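PDB 6YJO: FAD-binding PCMH-type domain-containing protein from Gibberella zeae, which binds FAD and probably acts as a flavin-dependent oxidoreductase of the oligosaccharide-oxidising kind. Local coordinates for residues K154-H159 against Q233-P238; Y176-R181 against Q287-G292; A193-T198 against G225-L230; V119-D124 against G139-H144. All blocks are in the same frame, centred on the assembly; numbering follows the deposited sequence.

Interaction 1: residues K154-H159 against Q233-P238; sequences KRAIPH and QTFAAP
The guanidinium of R155 lies flat against the backbone of Q233-P238: A236 N sits 3.5 Å above its centre, F235 C lies over the same face nearer the rim, and T234 OG1 meets it at the edge, in its plane. R155 NE gives T234 OG1 a nearly straight bond of 2.8 Å (N-H...O 174°), while NH2 reaches T234 O at 2.9 Å from above that carbonyl's plane. This side-on grip, one nitrogen to each of two atoms, needs the arginine chain to fold back through bends at chi2 (-60°) and chi3 (-66°). T234 OG1 is also hydrogen-bonded to M132 O, and that second bond helps to fix the hydroxyl. The F235 ring has A156 over one face, CB standing 4.2 Å from the ring centroid in a CH-pi contact, and P158 N at its edge; P158 CD touches F235 CE2 at 3.6 Å. The ring also stacks with H183.

Beneath these side chains is a short antiparallel pairing, strand 155-156 against the end of strand 226-236, in the sheet of the FAD-binding domain. A156 and F235 form its hydrogen-bonded pair, with A156 N to F235 O at 2.9 Å and F235 N to A156 O at 2.8 Å; R155 and A236 form the neighbouring non-hydrogen-bonded pair. One step further out, A237 N donates to K154 O at 2.7 Å. W320, from helix 320-326, packs on both A156 and A237. T234 CG2 meets CG2 of I157, a side chain that also packs on V145 of helix 142-152.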
# COMPACT_ATOMS: atom_id res chain seq x y z
N LYS A 154 5.01 6.31 23.45
CA LYS A 154 6.12 6.13 22.52
C LYS A 154 5.80 4.90 21.68
O LYS A 154 6.52 3.90 21.67
CB LYS A 154 7.47 6.00 23.23
CG LYS A 154 8.17 7.32 23.50
CD LYS A 154 9.66 7.10 23.70
CE LYS A 154 10.40 8.37 24.08
NZ LYS A 154 11.86 8.17 23.96
N ARG A 155 4.67 4.96 20.99
CA ARG A 155 4.09 3.81 20.32
C ARG A 155 4.07 4.05 18.82
O ARG A 155 4.23 5.17 18.34
CB ARG A 155 2.67 3.54 20.84
CG ARG A 155 2.57 3.45 22.37
CD ARG A 155 3.43 2.34 22.95
NE ARG A 155 2.97 1.01 22.56
CZ ARG A 155 3.45 -0.13 23.04
NH1 ARG A 155 4.41 -0.12 23.95
NH2 ARG A 155 2.96 -1.29 22.63
N ALA A 156 3.86 2.96 18.08
CA ALA A 156 3.95 2.99 16.64
C ALA A 156 3.26 1.76 16.07
O ALA A 156 3.04 0.77 16.78
CB ALA A 156 5.41 3.03 16.17
N ILE A 157 2.90 1.85 14.80
CA ILE A 157 2.44 0.69 14.04
C ILE A 157 3.28 0.59 12.78
O ILE A 157 3.85 1.59 12.31
CB ILE A 157 0.93 0.78 13.71
CG1 ILE A 157 0.61 2.09 12.99
CG2 ILE A 157 0.09 0.66 14.97
CD1 ILE A 157 -0.88 2.26 12.71
N PRO A 158 3.39 -0.61 12.20
CA PRO A 158 4.21 -0.77 10.99
C PRO A 158 3.47 -0.26 9.76
O PRO A 158 2.30 -0.59 9.54
CB PRO A 158 4.45 -2.28 10.92
CG PRO A 158 3.25 -2.87 11.60
CD PRO A 158 2.84 -1.89 12.68
N HIS A 159 4.15 0.55 8.96
CA HIS A 159 3.56 1.13 7.76
C HIS A 159 4.68 1.54 6.81
O HIS A 159 5.87 1.38 7.11
CB HIS A 159 2.67 2.32 8.12
CG HIS A 159 3.34 3.34 8.99
ND1 HIS A 159 4.46 4.03 8.59
CD2 HIS A 159 3.06 3.76 10.24
CE1 HIS A 159 4.83 4.85 9.56
NE2 HIS A 159 4.00 4.71 10.57
N GLN A 233 -3.13 -2.61 17.30
CA GLN A 233 -2.33 -2.86 18.49
C GLN A 233 -0.92 -2.35 18.22
O GLN A 233 -0.21 -2.90 17.38
CB GLN A 233 -2.33 -4.35 18.84
CG GLN A 233 -1.77 -4.67 20.22
CD GLN A 233 -2.64 -4.13 21.34
OE1 GLN A 233 -3.87 -4.14 21.25
NE2 GLN A 233 -2.01 -3.63 22.40
N THR A 234 -0.53 -1.28 18.91
CA THR A 234 0.76 -0.65 18.68
C THR A 234 1.89 -1.47 19.30
O THR A 234 1.69 -2.28 20.21
CB THR A 234 0.79 0.76 19.26
OG1 THR A 234 0.86 0.68 20.69
CG2 THR A 234 -0.45 1.55 18.86
N PHE A 235 3.10 -1.23 18.79
CA PHE A 235 4.32 -1.71 19.41
C PHE A 235 5.13 -0.51 19.90
O PHE A 235 4.89 0.63 19.50
CB PHE A 235 5.15 -2.56 18.44
CG PHE A 235 5.69 -1.79 17.26
CD1 PHE A 235 6.90 -1.12 17.36
CD2 PHE A 235 5.01 -1.75 16.06
CE1 PHE A 235 7.41 -0.42 16.29
CE2 PHE A 235 5.51 -1.05 14.98
CZ PHE A 235 6.72 -0.38 15.10
N ALA A 236 6.09 -0.78 20.79
CA ALA A 236 6.87 0.30 21.38
C ALA A 236 7.87 0.83 20.36
O ALA A 236 8.68 0.07 19.82
CB ALA A 236 7.60 -0.20 22.63
N ALA A 237 7.80 2.12 20.08
CA ALA A 237 8.72 2.74 19.13
C ALA A 237 10.15 2.51 19.61
O ALA A 237 10.49 2.92 20.74
CB ALA A 237 8.45 4.24 19.00
N PRO A 238 11.02 1.88 18.83
CA PRO A 238 12.37 1.62 19.31
C PRO A 238 13.15 2.92 19.44
O PRO A 238 12.86 3.92 18.78
CB PRO A 238 12.98 0.72 18.23
CG PRO A 238 12.27 1.12 16.98
CD PRO A 238 10.88 1.56 17.39

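Interaction 2: residues Y176-R181 against Q287-G292. With FAD (flavin-adenine dinucleotide), chain C.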
# COMPACT_ATOMS: atom_id res chain seq x y z
N TYR A 176 3.16 -2.04 3.90
CA TYR A 176 4.51 -2.57 4.02
C TYR A 176 5.52 -1.42 4.08
O TYR A 176 5.38 -0.43 3.36
CB TYR A 176 4.85 -3.49 2.85
CG TYR A 176 6.20 -4.15 2.98
CD1 TYR A 176 7.37 -3.49 2.59
CD2 TYR A 176 6.32 -5.43 3.52
CE1 TYR A 176 8.60 -4.09 2.72
CE2 TYR A 176 7.56 -6.03 3.65
CZ TYR A 176 8.69 -5.36 3.25
OH TYR A 176 9.93 -5.94 3.37
N GLY A 177 6.53 -1.59 4.92
CA GLY A 177 7.56 -0.59 5.06
C GLY A 177 8.78 -1.17 5.74
O GLY A 177 8.92 -2.39 5.88
N PHE A 178 9.66 -0.27 6.18
CA PHE A 178 10.94 -0.66 6.76
C PHE A 178 10.84 -1.16 8.19
O PHE A 178 11.87 -1.43 8.81
CB PHE A 178 11.91 0.53 6.68
CG PHE A 178 12.44 0.79 5.29
CD1 PHE A 178 12.88 -0.26 4.50
CD2 PHE A 178 12.48 2.07 4.78
CE1 PHE A 178 13.36 -0.03 3.23
CE2 PHE A 178 12.97 2.31 3.50
CZ PHE A 178 13.41 1.25 2.73
N ALA A 179 9.63 -1.31 8.73
CA ALA A 179 9.40 -2.01 9.98
C ALA A 179 8.58 -3.28 9.81
O ALA A 179 8.30 -3.95 10.81
CB ALA A 179 8.67 -1.08 10.97
N SER A 180 8.21 -3.63 8.58
CA SER A 180 7.29 -4.75 8.37
C SER A 180 7.97 -6.08 8.69
O SER A 180 7.39 -6.93 9.37
CB SER A 180 6.77 -4.74 6.94
OG SER A 180 5.75 -3.77 6.78
N ARG A 181 9.19 -6.28 8.18
CA ARG A 181 9.87 -7.55 8.40
C ARG A 181 10.02 -7.85 9.88
O ARG A 181 10.13 -9.02 10.27
CB ARG A 181 11.24 -7.53 7.71
CG ARG A 181 11.78 -8.91 7.42
CD ARG A 181 12.91 -8.86 6.41
NE ARG A 181 13.51 -10.18 6.25
CZ ARG A 181 14.36 -10.73 7.12
NH1 ARG A 181 14.71 -10.06 8.21
NH2 ARG A 181 14.85 -11.94 6.90
N GLN A 287 19.36 -0.44 0.48
CA GLN A 287 19.06 0.46 1.59
C GLN A 287 17.99 -0.18 2.48
O GLN A 287 17.10 -0.89 1.99
CB GLN A 287 18.56 1.81 1.07
CG GLN A 287 17.23 1.74 0.31
CD GLN A 287 16.96 2.98 -0.53
OE1 GLN A 287 17.84 3.81 -0.73
NE2 GLN A 287 15.73 3.11 -1.01
N GLY A 288 18.08 0.09 3.78
CA GLY A 288 17.12 -0.47 4.71
C GLY A 288 17.27 0.10 6.09
O GLY A 288 17.85 1.18 6.27
N VAL A 289 16.74 -0.63 7.08
CA VAL A 289 16.74 -0.20 8.47
C VAL A 289 17.01 -1.41 9.36
O VAL A 289 16.38 -2.45 9.20
CB VAL A 289 15.41 0.46 8.88
CG1 VAL A 289 15.42 0.76 10.38
CG2 VAL A 289 15.16 1.74 8.08
N TYR A 290 17.95 -1.26 10.29
CA TYR A 290 18.24 -2.27 11.30
C TYR A 290 17.92 -1.69 12.67
O TYR A 290 18.53 -0.70 13.09
CB TYR A 290 19.71 -2.71 11.24
CG TYR A 290 20.05 -3.82 12.20
CD1 TYR A 290 19.83 -5.15 11.85
CD2 TYR A 290 20.60 -3.55 13.45
CE1 TYR A 290 20.14 -6.18 12.73
CE2 TYR A 290 20.92 -4.57 14.33
CZ TYR A 290 20.69 -5.88 13.97
OH TYR A 290 20.99 -6.91 14.84
N TYR A 291 16.95 -2.29 13.35
CA TYR A 291 16.56 -1.85 14.69
C TYR A 291 17.57 -2.42 15.68
O TYR A 291 17.39 -3.50 16.26
CB TYR A 291 15.13 -2.25 15.00
CG TYR A 291 14.17 -1.62 14.02
CD1 TYR A 291 13.90 -0.26 14.07
CD2 TYR A 291 13.56 -2.37 13.02
CE1 TYR A 291 13.04 0.34 13.17
CE2 TYR A 291 12.69 -1.78 12.11
CZ TYR A 291 12.44 -0.43 12.19
OH TYR A 291 11.58 0.17 11.29
N GLY A 292 18.65 -1.68 15.86
CA GLY A 292 19.77 -2.13 16.66
C GLY A 292 20.96 -1.21 16.44
O GLY A 292 20.84 -0.15 15.82
PA FAD C . -6.85 6.41 -1.59
O1A FAD C . -6.85 6.70 -3.04
O2A FAD C . -7.60 7.45 -0.74
O5B FAD C . -7.41 4.97 -1.30
C5B FAD C . -6.94 3.82 -2.04
C4B FAD C . -7.97 2.73 -1.97
O4B FAD C . -8.50 2.65 -0.62
C3B FAD C . -9.18 2.94 -2.88
O3B FAD C . -9.68 1.70 -3.36
C2B FAD C . -10.17 3.64 -1.95
O2B FAD C . -11.51 3.46 -2.37
C1B FAD C . -9.90 2.90 -0.64
N9A FAD C . -10.27 3.64 0.55
C8A FAD C . -9.74 4.83 1.01
N7A FAD C . -10.29 5.27 2.11
C5A FAD C . -11.24 4.31 2.42
C6A FAD C . -12.16 4.19 3.47
N6A FAD C . -12.29 5.07 4.46
N1A FAD C . -12.97 3.10 3.47
C2A FAD C . -12.86 2.21 2.48
N3A FAD C . -12.02 2.22 1.44
C4A FAD C . -11.24 3.31 1.46
N1 FAD C . 2.58 1.16 -0.12
C2 FAD C . 3.36 0.32 0.62
O2 FAD C . 2.99 -0.83 0.90
N3 FAD C . 4.60 0.74 1.06
C4 FAD C . 5.16 1.99 0.84
O4 FAD C . 6.27 2.26 1.29
C4X FAD C . 4.32 2.88 0.06
N5 FAD C . 4.77 4.07 -0.20
C5X FAD C . 3.96 4.92 -0.94
C6 FAD C . 4.43 6.19 -1.26
C7 FAD C . 3.66 7.09 -1.98
C7M FAD C . 4.20 8.46 -2.28
C8 FAD C . 2.40 6.69 -2.45
C8M FAD C . 1.52 7.62 -3.24
C9 FAD C . 1.93 5.41 -2.16
C9A FAD C . 2.71 4.52 -1.42
N10 FAD C . 2.26 3.23 -1.10
C10 FAD C . 3.04 2.37 -0.37
C1' FAD C . 0.96 2.74 -1.59
C2' FAD C . -0.18 2.91 -0.60
O2' FAD C . -0.11 1.90 0.40
C3' FAD C . -1.50 2.77 -1.36
O3' FAD C . -1.50 3.70 -2.43
C4' FAD C . -2.75 3.01 -0.51
O4' FAD C . -3.75 2.04 -0.83
C5' FAD C . -3.29 4.40 -0.72
O5' FAD C . -4.22 4.71 0.33
P FAD C . -4.84 6.15 0.45
O1P FAD C . -6.03 6.11 1.41
O2P FAD C . -3.77 7.13 0.76
O3P FAD C . -5.36 6.35 -1.05
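Q287 enters the contact through its backbone: its carbonyl oxygen lies 4.0 Å from CE1 of the F178 ring, while its side-chain amide NE2 is engaged by Q276 OE1 on the adjoining strand 273-280. At G288 the same ring carbon comes within 4.1 Å of CA. In V289, CG1 lies opposite the backbone N (chi1 174°), which leaves CG2 beside that N and facing F178; CG2 touches F178 CB at 3.7 Å, the two side chains crossing at about a right angle.

The contact joins the flavin-binding part to the seven-stranded antiparallel sheet, probably the substrate domain as in relatives of this family. Y176-R181 leads from the flavin into helix 180-183. Y176 bonds the isoalloxazine through its backbone, N donating to FAD O2 at 3.2 Å and O accepting from FAD N3 at 2.7 Å. S180 OG accepts a bond from G177 N, tying the turn to the first residue of the helix.

Y290 turns away and packs on helix 294-308. Y291, at the centre of an inverse gamma turn, points back: its OH donates to F178 O at 3.0 Å, although the position of that carbonyl oxygen is less certain. The same hydroxyl lies 3.2 Å from A179 CB, with A179 CA at the edge of the ring. V289 CG1 lies over one ring face. W320 of helix 320-326 packs on A179 and Y291, and M323 on V289 and Y291.

Interaction 3: residues A193-T198 against G225-L230; sequences ATIVLT and GIVAEL. With FAD (flavin-adenine dinucleotide), chain C.
I195 stretches its chain fully, CG1 opposite its backbone N (chi1 180°), which carries CD1 across to V227 CG2 at 3.9 Å and against G225 CA. V227 takes a similar first torsion (170°) and splits its branches between two partners: CG2 goes to I195, while CG1 meets A193 CB at 3.7 Å. A193, I195, V227 and L230 thus share one face of the sheet, with T194, V196, I226 and E229 on the other, where the CB atoms of V196 and I226 stand 4.4 Å apart.

The two strands run antiparallel, their axes 4.5 Å apart at closest, and a beta bulge shifts the register by one residue between T194 and I195. On one side of it V196 and I226 form a regular hydrogen-bonded pair, V196 N to I226 O and I226 N to V196 O. On the other, T194 O takes an almost straight bond from A228 N (2.9 Å, 178°), whereas T194 N makes just a weak one to E229 O.

V227 sits in a non-hydrogen-bonded pair, and its N and O turn to the cofactor. Its N donates to adenine N1A at 3.1 Å and its O receives N6A at 2.8 Å, so one residue bonds the Watson-Crick edge of the adenine. G225 O lies 3.3 Å from C2A. I81 of helix 78-90 packs on V196, I226 and A228, and strand 202-206 flanks A193-V196.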
# COMPACT_ATOMS: atom_id res chain seq x y z
N ALA A 193 -12.64 -2.25 12.83
CA ALA A 193 -12.97 -0.94 12.30
C ALA A 193 -14.47 -0.70 12.32
O ALA A 193 -15.26 -1.59 11.98
CB ALA A 193 -12.46 -0.77 10.87
N THR A 194 -14.85 0.51 12.73
CA THR A 194 -16.19 1.01 12.46
C THR A 194 -16.35 1.20 10.96
O THR A 194 -15.57 1.93 10.34
CB THR A 194 -16.42 2.32 13.22
OG1 THR A 194 -16.07 2.15 14.60
CG2 THR A 194 -17.87 2.76 13.11
N ILE A 195 -17.32 0.52 10.36
CA ILE A 195 -17.48 0.50 8.92
C ILE A 195 -18.95 0.68 8.57
O ILE A 195 -19.84 0.18 9.28
CB ILE A 195 -16.93 -0.82 8.32
CG1 ILE A 195 -17.11 -0.83 6.80
CG2 ILE A 195 -17.61 -2.03 8.95
CD1 ILE A 195 -16.40 -1.99 6.13
N VAL A 196 -19.21 1.39 7.48
CA VAL A 196 -20.57 1.65 7.00
C VAL A 196 -20.81 0.76 5.79
O VAL A 196 -20.16 0.91 4.75
CB VAL A 196 -20.76 3.13 6.64
CG1 VAL A 196 -22.19 3.39 6.17
CG2 VAL A 196 -20.42 4.01 7.83
N LEU A 197 -21.76 -0.17 5.92
CA LEU A 197 -22.10 -1.05 4.81
C LEU A 197 -22.97 -0.31 3.80
O LEU A 197 -23.49 0.78 4.05
CB LEU A 197 -22.80 -2.30 5.32
CG LEU A 197 -22.14 -2.99 6.52
CD1 LEU A 197 -22.86 -4.29 6.86
CD2 LEU A 197 -20.66 -3.24 6.25
N THR A 198 -23.14 -0.93 2.63
CA THR A 198 -23.79 -0.25 1.51
C THR A 198 -25.18 0.26 1.86
O THR A 198 -25.64 1.24 1.25
CB THR A 198 -23.87 -1.19 0.30
OG1 THR A 198 -24.51 -0.51 -0.79
CG2 THR A 198 -24.65 -2.45 0.65
N GLY A 225 -17.13 -1.61 2.10
CA GLY A 225 -17.78 -0.59 2.89
C GLY A 225 -16.88 0.62 3.06
O GLY A 225 -15.74 0.65 2.60
N ILE A 226 -17.43 1.62 3.74
CA ILE A 226 -16.73 2.87 4.02
C ILE A 226 -16.29 2.82 5.47
O ILE A 226 -17.09 3.00 6.39
CB ILE A 226 -17.61 4.09 3.74
CG1 ILE A 226 -18.27 3.99 2.37
CG2 ILE A 226 -16.78 5.37 3.83
CD1 ILE A 226 -17.31 4.25 1.21
N VAL A 227 -15.00 2.56 5.69
CA VAL A 227 -14.44 2.55 7.04
C VAL A 227 -14.29 3.98 7.53
O VAL A 227 -13.89 4.89 6.78
CB VAL A 227 -13.10 1.81 7.06
CG1 VAL A 227 -12.40 2.00 8.39
CG2 VAL A 227 -13.31 0.33 6.78
N ALA A 228 -14.60 4.19 8.81
CA ALA A 228 -14.50 5.50 9.45
C ALA A 228 -13.45 5.55 10.55
O ALA A 228 -12.90 6.63 10.81
CB ALA A 228 -15.85 5.91 10.04
N GLU A 229 -13.15 4.43 11.20
CA GLU A 229 -12.16 4.38 12.27
C GLU A 229 -11.54 2.99 12.27
O GLU A 229 -12.27 1.99 12.27
CB GLU A 229 -12.81 4.69 13.62
CG GLU A 229 -11.84 4.95 14.75
CD GLU A 229 -12.52 5.45 16.01
OE1 GLU A 229 -13.03 6.59 16.01
OE2 GLU A 229 -12.56 4.70 17.01
N LEU A 230 -10.22 2.92 12.25
CA LEU A 230 -9.49 1.65 12.30
C LEU A 230 -8.83 1.50 13.67
O LEU A 230 -8.41 2.49 14.28
CB LEU A 230 -8.42 1.57 11.20
CG LEU A 230 -8.89 1.68 9.75
CD1 LEU A 230 -8.93 3.14 9.28
CD2 LEU A 230 -8.02 0.85 8.82
PA FAD C . -6.85 6.41 -1.59
O1A FAD C . -6.85 6.70 -3.04
O2A FAD C . -7.60 7.45 -0.74
O5B FAD C . -7.41 4.97 -1.30
C5B FAD C . -6.94 3.82 -2.04
C4B FAD C . -7.97 2.73 -1.97
O4B FAD C . -8.50 2.65 -0.62
C3B FAD C . -9.18 2.94 -2.88
O3B FAD C . -9.68 1.70 -3.36
C2B FAD C . -10.17 3.64 -1.95
O2B FAD C . -11.51 3.46 -2.37
C1B FAD C . -9.90 2.90 -0.64
N9A FAD C . -10.27 3.64 0.55
C8A FAD C . -9.74 4.83 1.01
N7A FAD C . -10.29 5.27 2.11
C5A FAD C . -11.24 4.31 2.42
C6A FAD C . -12.16 4.19 3.47
N6A FAD C . -12.29 5.07 4.46
N1A FAD C . -12.97 3.10 3.47
C2A FAD C . -12.86 2.21 2.48
N3A FAD C . -12.02 2.22 1.44
C4A FAD C . -11.24 3.31 1.46
N1 FAD C . 2.58 1.16 -0.12
C2 FAD C . 3.36 0.32 0.62
O2 FAD C . 2.99 -0.83 0.90
N3 FAD C . 4.60 0.74 1.06
C4 FAD C . 5.16 1.99 0.84
O4 FAD C . 6.27 2.26 1.29
C4X FAD C . 4.32 2.88 0.06
N5 FAD C . 4.77 4.07 -0.20
C5X FAD C . 3.96 4.92 -0.94
C6 FAD C . 4.43 6.19 -1.26
C7 FAD C . 3.66 7.09 -1.98
C7M FAD C . 4.20 8.46 -2.28
C8 FAD C . 2.40 6.69 -2.45
C8M FAD C . 1.52 7.62 -3.24
C9 FAD C . 1.93 5.41 -2.16
C9A FAD C . 2.71 4.52 -1.42
N10 FAD C . 2.26 3.23 -1.10
C10 FAD C . 3.04 2.37 -0.37
C1' FAD C . 0.96 2.74 -1.59
C2' FAD C . -0.18 2.91 -0.60
O2' FAD C . -0.11 1.90 0.40
C3' FAD C . -1.50 2.77 -1.36
O3' FAD C . -1.50 3.70 -2.43
C4' FAD C . -2.75 3.01 -0.51
O4' FAD C . -3.75 2.04 -0.83
C5' FAD C . -3.29 4.40 -0.72
O5' FAD C . -4.22 4.71 0.33
P FAD C . -4.84 6.15 0.45
O1P FAD C . -6.03 6.11 1.41
O2P FAD C . -3.77 7.13 0.76
O3P FAD C . -5.36 6.35 -1.05

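Interaction 4: residues V119-D124 against G139-H144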
# COMPACT_ATOMS: atom_id res chain seq x y z
N VAL A 119 -14.87 11.89 0.98
CA VAL A 119 -13.51 12.23 1.36
C VAL A 119 -13.43 12.25 2.89
O VAL A 119 -13.91 13.19 3.53
CB VAL A 119 -13.08 13.58 0.77
CG1 VAL A 119 -11.73 14.02 1.34
CG2 VAL A 119 -13.02 13.51 -0.75
N VAL A 120 -12.81 11.23 3.46
CA VAL A 120 -12.73 11.09 4.91
C VAL A 120 -11.46 11.76 5.43
O VAL A 120 -11.09 11.59 6.60
CB VAL A 120 -12.77 9.60 5.32
CG1 VAL A 120 -13.99 8.92 4.71
CG2 VAL A 120 -11.49 8.88 4.91
N ASP A 121 -10.81 12.55 4.58
CA ASP A 121 -9.55 13.18 4.95
C ASP A 121 -9.69 14.06 6.19
O ASP A 121 -8.72 14.23 6.94
CB ASP A 121 -9.03 14.01 3.76
CG ASP A 121 -7.74 14.74 4.07
OD1 ASP A 121 -7.03 14.35 5.02
OD2 ASP A 121 -7.43 15.72 3.35
N ALA A 122 -10.87 14.63 6.43
CA ALA A 122 -11.07 15.51 7.57
C ALA A 122 -11.21 14.76 8.89
O ALA A 122 -11.14 15.38 9.96
CB ALA A 122 -12.30 16.39 7.35
N MET A 123 -11.40 13.44 8.85
CA MET A 123 -11.50 12.62 10.06
C MET A 123 -10.15 11.94 10.26
O MET A 123 -9.86 10.89 9.68
CB MET A 123 -12.63 11.60 9.91
CG MET A 123 -13.99 12.23 9.68
SD MET A 123 -15.28 11.03 9.26
CE MET A 123 -15.12 9.86 10.61
N ASP A 124 -9.30 12.56 11.10
CA ASP A 124 -7.92 12.09 11.27
C ASP A 124 -7.50 12.00 12.73
O ASP A 124 -6.30 12.02 13.03
CB ASP A 124 -6.95 13.00 10.50
CG ASP A 124 -6.92 14.41 11.05
OD1 ASP A 124 -7.62 14.70 12.04
OD2 ASP A 124 -6.18 15.25 10.49
N GLY A 139 -9.23 8.92 8.03
CA GLY A 139 -8.58 9.93 7.22
C GLY A 139 -7.18 10.29 7.64
O GLY A 139 -6.53 11.08 6.95
N ALA A 140 -6.68 9.75 8.75
CA ALA A 140 -5.33 10.06 9.18
C ALA A 140 -4.32 9.59 8.14
O ALA A 140 -4.46 8.51 7.56
CB ALA A 140 -5.03 9.41 10.53
N ARG A 141 -3.32 10.41 7.89
CA ARG A 141 -2.21 10.03 7.03
C ARG A 141 -1.11 9.39 7.87
O ARG A 141 -0.98 9.66 9.07
CB ARG A 141 -1.69 11.26 6.28
CG ARG A 141 -2.63 11.68 5.15
CD ARG A 141 -2.46 13.14 4.70
NE ARG A 141 -3.64 13.59 3.96
CZ ARG A 141 -3.90 13.27 2.70
NH1 ARG A 141 -3.08 12.48 2.02
NH2 ARG A 141 -5.01 13.72 2.12
N LEU A 142 -0.32 8.52 7.23
CA LEU A 142 0.63 7.69 7.96
C LEU A 142 1.54 8.51 8.86
O LEU A 142 1.83 8.13 10.00
CB LEU A 142 1.46 6.86 6.98
CG LEU A 142 0.73 5.80 6.15
CD1 LEU A 142 1.76 4.98 5.38
CD2 LEU A 142 -0.15 4.92 7.01
N GLY A 143 2.01 9.66 8.36
CA GLY A 143 2.93 10.46 9.15
C GLY A 143 2.25 11.14 10.33
O GLY A 143 2.89 11.35 11.36
N HIS A 144 0.97 11.48 10.18
CA HIS A 144 0.20 11.98 11.31
C HIS A 144 -0.08 10.89 12.33
O HIS A 144 -0.27 11.20 13.51
CB HIS A 144 -1.12 12.59 10.81
CG HIS A 144 -2.06 12.99 11.91
ND1 HIS A 144 -1.71 13.86 12.92
CD2 HIS A 144 -3.35 12.64 12.15
CE1 HIS A 144 -2.73 14.03 13.73
NE2 HIS A 144 -3.74 13.31 13.29
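Two loops of the FAD-binding domain meet here: the turn after strand 116-119, and the approach to helix 142-152, where R141 holds the N-cap position. The backbones press close around G139: M123 O accepts G139 N at 2.6 Å, nearly in line with its C=O bond, and V120 O lies 3.1 Å from G139 CA in a CA-H...O contact. D124 packs CB on A140 CA at 3.6 Å, and its carbonyl oxygen lies in the ring plane of H144, taking a weak bond from NE2 at 2.9 Å. With CG opposite the backbone N (chi1 173°), the ring of H144 extends to that carbonyl. D121 OD2 and R141 NH2 make a long, weak salt bridge of 3.4 Å, the carboxylate turned almost perpendicular to the guanidinium (87°). The stronger partners lie elsewhere: R337 for D121, R336 for D124, and for R141 the carbonyls of G164 and G100, with Y339 adding a cation-pi contact. V120 touches FAD and pairs by backbone with K98 of strand 95-98, while L142, the first residue of the helix, packs on helix 167-171.

In the fold
Interactions 2, 3 and 4 are buried, while interaction 1 is partly exposed. Interactions 1 and 3 both use strand 226-236 and lie in one antiparallel sheet, their centres about 23 Å apart; the former adds an arginine grip and an aromatic ring to its short ladder, the latter is a bulged ladder with aliphatic side chains. Interaction 4 has no ladder and relies on loop backbone and charged groups; M123 touches A228 of interaction 3, and L142 touches H159 of interaction 1. Interaction 2, mostly apolar, meets interaction 1 where P238 packs on Y291. Interactions 2 and 3 hold opposite ends of FAD, flavin and adenine, both through backbone atoms.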